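PDB 2VOS: folylpolyglutamate synthase protein FOLC from Mycobacterium tuberculosis, which probably catalyses the ATP-dependent addition of L-glutamate to dihydropteroate and the successive lengthening of the gamma-linked polyglutamate tail of tetrahydrofolate. Local coordinates for residues 255-267 against 276-288. Sequence-based numbering, arbitrary orientation.
Sequences SVAREDSEFAVLR and VLQLQGLGGVYSD
Ala-264 and Gln-280 form a hydrogen-bonded pair that starts the pairing of two antiparallel strands, with Ala-264 N to Gln-280 O and Gln-280 N to Ala-264 O both 2.9 Å. Val-265 and Leu-279 follow as a non-hydrogen-bonded pair. The register then slips by one: Leu-266 N and Arg-267 N both donate to Gln-278 O, at 2.8 and 3.2 Å, and Gln-278 N returns a nearly straight bond to Arg-267 O.

The bulge sets two residues opposite Gln-278, and Arg-267 is its side-chain partner. The Arg-267 and Gln-278 side chains run alongside each other, and NH1 of Arg-267 reaches OE1 of Gln-278 at 2.7 Å. This bond lies in the guanidinium plane and in the plane of the amide carbonyl, although the two flat groups are turned 74° apart. Gln-278 stretches out from a CG placed opposite its backbone N (chi1 -176°), and its NE2 passes the link on to Ser-287 OG in the third strand, at 3.2 Å. One amide thus bridges side chains from both flanking strands.

Apolar contacts flank the bulge. Leu-266 slants over the CB of Gln-280, while its CD1 comes within 4.2 Å of Val-285 CG2. On the other face, Val-265 CG2 meets Leu-279 CD2. Near the turn, Leu-282 CD2 fits among Ala-257 CB, Glu-262 CB and CD1 of Phe-263; the Phe-263 side chain also packs on helix 296-312. Across the loop after strand 255-258, Arg-258 grips the Glu-262 carboxylate side-on, NE to OE1 and NH2 to OE2.

Leu-266, Arg-267 and Gln-278 make a classic beta bulge in the hairpin of strands 264-271 and 274-281; the type I turn Gly-281 to Gly-284 leads into strand 284-291, completing a small antiparallel sheet within the ATP-binding Mur ligase middle domain.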
loop_
_atom_site.group_PDB
_atom_site.type_symbol
_atom_site.label_atom_id
_atom_site.label_comp_id
_atom_site.label_asym_id
_atom_site.label_seq_id
_atom_site.Cartn_x
_atom_site.Cartn_y
_atom_site.Cartn_z
ATOM N N SER A 255 12.430 -18.693 11.030
ATOM C CA SER A 255 11.213 -19.459 11.333
ATOM C C SER A 255 10.107 -18.994 10.401
ATOM O O SER A 255 10.010 -17.797 10.139
ATOM C CB SER A 255 10.741 -19.161 12.741
ATOM O OG SER A 255 11.737 -19.503 13.670
ATOM N N VAL A 256 9.245 -19.887 9.947
ATOM C CA VAL A 256 8.243 -19.492 9.010
ATOM C C VAL A 256 6.838 -19.728 9.542
ATOM O O VAL A 256 6.579 -20.761 10.140
ATOM C CB VAL A 256 8.400 -20.258 7.700
ATOM C CG1 VAL A 256 7.216 -19.945 6.811
ATOM C CG2 VAL A 256 9.741 -19.872 6.988
ATOM N N ALA A 257 5.937 -18.772 9.323
ATOM C CA ALA A 257 4.514 -18.944 9.616
ATOM C C ALA A 257 3.801 -18.655 8.299
ATOM O O ALA A 257 4.006 -17.579 7.703
ATOM C CB ALA A 257 4.088 -17.911 10.693
ATOM N N ARG A 258 2.921 -19.553 7.867
ATOM C CA ARG A 258 2.328 -19.393 6.533
ATOM C C ARG A 258 0.831 -19.348 6.636
ATOM O O ARG A 258 0.256 -20.202 7.325
ATOM C CB ARG A 258 2.665 -20.601 5.649
ATOM C CG ARG A 258 4.127 -20.726 5.347
ATOM C CD ARG A 258 4.471 -22.190 4.928
ATOM N NE ARG A 258 4.248 -23.088 6.056
ATOM C CZ ARG A 258 4.158 -24.415 5.962
ATOM N NH1 ARG A 258 4.279 -25.018 4.775
ATOM N NH2 ARG A 258 3.956 -25.138 7.061
ATOM N N GLU A 259 0.182 -18.444 5.892
ATOM C CA GLU A 259 -1.287 -18.445 5.916
ATOM C C GLU A 259 -1.789 -19.763 5.507
ATOM O O GLU A 259 -1.192 -20.421 4.642
ATOM C CB GLU A 259 -1.936 -17.309 5.095
ATOM C CG GLU A 259 -3.451 -17.237 5.368
ATOM C CD GLU A 259 -4.085 -16.039 4.676
ATOM O OE1 GLU A 259 -3.289 -15.287 4.073
ATOM O OE2 GLU A 259 -5.334 -15.858 4.731
ATOM N N ASP A 260 -2.841 -20.213 6.196
ATOM C CA ASP A 260 -3.480 -21.522 5.953
ATOM C C ASP A 260 -2.692 -22.695 6.460
ATOM O O ASP A 260 -3.077 -23.840 6.226
ATOM C CB ASP A 260 -3.847 -21.734 4.474
ATOM C CG ASP A 260 -4.857 -20.685 3.969
ATOM O OD1 ASP A 260 -5.765 -20.327 4.702
ATOM O OD2 ASP A 260 -4.712 -20.145 2.866
ATOM N N SER A 261 -1.565 -22.449 7.112
ATOM C CA SER A 261 -0.892 -23.535 7.861
ATOM C C SER A 261 -0.725 -23.167 9.346
ATOM O O SER A 261 -1.095 -23.942 10.218
ATOM C CB SER A 261 0.492 -23.838 7.315
ATOM O OG SER A 261 0.443 -24.477 6.064
ATOM N N GLU A 262 -0.118 -22.008 9.615
ATOM C CA GLU A 262 0.150 -21.585 10.978
ATOM C C GLU A 262 -0.899 -20.603 11.443
ATOM O O GLU A 262 -1.042 -20.413 12.620
ATOM C CB GLU A 262 1.553 -20.940 11.102
ATOM C CG GLU A 262 2.746 -21.930 11.132
ATOM C CD GLU A 262 2.944 -22.677 9.812
ATOM O OE1 GLU A 262 3.106 -22.013 8.776
ATOM O OE2 GLU A 262 2.913 -23.940 9.796
ATOM N N PHE A 263 -1.634 -19.989 10.522
ATOM C CA PHE A 263 -2.719 -19.040 10.847
ATOM C C PHE A 263 -3.702 -18.971 9.668
ATOM O O PHE A 263 -3.346 -19.358 8.538
ATOM C CB PHE A 263 -2.162 -17.636 11.169
ATOM C CG PHE A 263 -1.348 -17.034 10.056
ATOM C CD1 PHE A 263 0.040 -17.307 9.947
ATOM C CD2 PHE A 263 -1.919 -16.179 9.156
ATOM C CE1 PHE A 263 0.821 -16.715 8.908
ATOM C CE2 PHE A 263 -1.143 -15.597 8.076
ATOM C CZ PHE A 263 0.195 -15.875 7.963
ATOM N N ALA A 264 -4.920 -18.470 9.890
ATOM C CA ALA A 264 -5.948 -18.489 8.818
ATOM C C ALA A 264 -7.146 -17.652 9.181
ATOM O O ALA A 264 -7.429 -17.445 10.359
ATOM C CB ALA A 264 -6.431 -19.942 8.553
ATOM N N VAL A 265 -7.865 -17.173 8.172
ATOM C CA VAL A 265 -9.204 -16.661 8.411
ATOM C C VAL A 265 -10.124 -17.868 8.566
ATOM O O VAL A 265 -10.253 -18.664 7.639
ATOM C CB VAL A 265 -9.683 -15.912 7.222
ATOM C CG1 VAL A 265 -11.079 -15.417 7.507
ATOM C CG2 VAL A 265 -8.717 -14.735 6.953
ATOM N N LEU A 266 -10.745 -18.022 9.727
ATOM C CA LEU A 266 -11.650 -19.140 9.950
ATOM C C LEU A 266 -13.064 -18.828 9.429
ATOM O O LEU A 266 -13.679 -19.670 8.769
ATOM C CB LEU A 266 -11.678 -19.524 11.439
ATOM C CG LEU A 266 -10.356 -20.054 12.000
ATOM C CD1 LEU A 266 -10.502 -20.494 13.448
ATOM C CD2 LEU A 266 -9.824 -21.232 11.176
ATOM N N ARG A 267 -13.588 -17.644 9.745
ATOM C CA ARG A 267 -14.954 -17.292 9.341
ATOM C C ARG A 267 -14.982 -15.779 9.084
ATOM O O ARG A 267 -14.208 -15.015 9.681
ATOM C CB ARG A 267 -15.981 -17.592 10.447
ATOM C CG ARG A 267 -15.771 -18.874 11.207
ATOM C CD ARG A 267 -17.002 -19.367 12.066
ATOM N NE ARG A 267 -17.177 -20.829 11.856
ATOM C CZ ARG A 267 -16.404 -21.771 12.411
ATOM N NH1 ARG A 267 -15.413 -21.417 13.252
ATOM N NH2 ARG A 267 -16.609 -23.065 12.122
ATOM N N VAL A 276 -17.033 -8.872 9.914
ATOM C CA VAL A 276 -16.707 -9.400 11.206
ATOM C C VAL A 276 -15.950 -10.703 10.951
ATOM O O VAL A 276 -16.381 -11.532 10.156
ATOM C CB VAL A 276 -17.987 -9.666 11.983
ATOM C CG1 VAL A 276 -17.615 -10.385 13.308
ATOM C CG2 VAL A 276 -18.735 -8.306 12.308
ATOM N N LEU A 277 -14.831 -10.893 11.632
ATOM C CA LEU A 277 -13.931 -12.020 11.400
ATOM C C LEU A 277 -13.743 -12.913 12.613
ATOM O O LEU A 277 -13.753 -12.461 13.756
ATOM C CB LEU A 277 -12.518 -11.470 10.985
ATOM C CG LEU A 277 -12.561 -10.410 9.868
ATOM C CD1 LEU A 277 -11.115 -9.812 9.616
ATOM C CD2 LEU A 277 -13.097 -11.009 8.613
ATOM N N GLN A 278 -13.481 -14.181 12.353
ATOM C CA GLN A 278 -12.906 -15.031 13.358
ATOM C C GLN A 278 -11.575 -15.515 12.800
ATOM O O GLN A 278 -11.543 -16.168 11.737
ATOM C CB GLN A 278 -13.813 -16.272 13.610
ATOM C CG GLN A 278 -13.235 -17.108 14.732
ATOM C CD GLN A 278 -14.119 -18.284 15.090
ATOM O OE1 GLN A 278 -14.390 -19.156 14.240
ATOM N NE2 GLN A 278 -14.562 -18.328 16.372
ATOM N N LEU A 279 -10.484 -15.212 13.506
ATOM C CA LEU A 279 -9.141 -15.499 12.999
ATOM C C LEU A 279 -8.404 -16.505 13.879
ATOM O O LEU A 279 -8.350 -16.351 15.100
ATOM C CB LEU A 279 -8.332 -14.204 12.935
ATOM C CG LEU A 279 -8.910 -13.036 12.106
ATOM C CD1 LEU A 279 -8.004 -11.725 12.180
ATOM C CD2 LEU A 279 -9.097 -13.413 10.637
ATOM N N GLN A 280 -7.787 -17.489 13.249
ATOM C CA GLN A 280 -6.781 -18.273 13.946
ATOM C C GLN A 280 -5.387 -17.646 13.764
ATOM O O GLN A 280 -4.856 -17.592 12.634
ATOM C CB GLN A 280 -6.780 -19.696 13.441
ATOM C CG GLN A 280 -5.752 -20.562 14.194
ATOM C CD GLN A 280 -6.144 -21.971 14.127
ATOM O OE1 GLN A 280 -7.298 -22.308 14.396
ATOM N NE2 GLN A 280 -5.201 -22.838 13.745
ATOM N N GLY A 281 -4.841 -17.102 14.843
ATOM C CA GLY A 281 -3.513 -16.534 14.834
ATOM C C GLY A 281 -2.530 -17.572 15.349
ATOM O O GLY A 281 -2.914 -18.743 15.649
ATOM N N LEU A 282 -1.280 -17.155 15.560
ATOM C CA LEU A 282 -0.260 -18.089 16.104
ATOM C C LEU A 282 -0.548 -18.540 17.560
ATOM O O LEU A 282 -0.164 -19.631 17.949
ATOM C CB LEU A 282 1.116 -17.439 16.062
ATOM C CG LEU A 282 1.525 -16.873 14.711
ATOM C CD1 LEU A 282 2.886 -16.314 14.858
ATOM C CD2 LEU A 282 1.547 -18.017 13.652
ATOM N N GLY A 283 -1.163 -17.673 18.364
ATOM C CA GLY A 283 -1.461 -17.964 19.750
ATOM C C GLY A 283 -2.895 -18.415 20.017
ATOM O O GLY A 283 -3.272 -18.632 21.173
ATOM N N GLY A 284 -3.703 -18.613 18.975
ATOM C CA GLY A 284 -5.037 -19.174 19.186
ATOM C C GLY A 284 -6.129 -18.487 18.367
ATOM O O GLY A 284 -5.844 -17.728 17.433
ATOM N N VAL A 285 -7.382 -18.725 18.732
ATOM C CA VAL A 285 -8.498 -18.170 18.006
ATOM C C VAL A 285 -8.949 -16.824 18.603
ATOM O O VAL A 285 -9.170 -16.703 19.804
ATOM C CB VAL A 285 -9.668 -19.153 18.014
ATOM C CG1 VAL A 285 -10.888 -18.594 17.260
ATOM C CG2 VAL A 285 -9.214 -20.490 17.423
ATOM N N TYR A 286 -9.076 -15.798 17.762
ATOM C CA TYR A 286 -9.577 -14.523 18.192
ATOM C C TYR A 286 -10.919 -14.316 17.490
ATOM O O TYR A 286 -10.979 -14.386 16.278
ATOM C CB TYR A 286 -8.597 -13.415 17.806
ATOM C CG TYR A 286 -7.167 -13.576 18.363
ATOM C CD1 TYR A 286 -6.749 -12.910 19.517
ATOM C CD2 TYR A 286 -6.267 -14.397 17.741
ATOM C CE1 TYR A 286 -5.429 -13.071 20.032
ATOM C CE2 TYR A 286 -4.956 -14.574 18.243
ATOM C CZ TYR A 286 -4.539 -13.882 19.374
ATOM O OH TYR A 286 -3.223 -14.027 19.824
ATOM N N SER A 287 -11.987 -14.029 18.244
ATOM C CA SER A 287 -13.381 -13.975 17.709
ATOM C C SER A 287 -13.991 -12.575 17.692
ATOM O O SER A 287 -13.521 -11.732 18.395
ATOM C CB SER A 287 -14.279 -14.856 18.578
ATOM O OG SER A 287 -13.751 -16.182 18.579
ATOM N N ASP A 288 -15.064 -12.376 16.927
ATOM C CA ASP A 288 -15.798 -11.115 16.883
ATOM C C ASP A 288 -14.892 -9.928 16.592
ATOM O O ASP A 288 -15.000 -8.879 17.228
ATOM C CB ASP A 288 -16.534 -10.847 18.199
ATOM C CG ASP A 288 -17.754 -9.814 18.032
ATOM O OD1 ASP A 288 -18.401 -9.782 16.906
ATOM O OD2 ASP A 288 -18.095 -9.067 19.044
#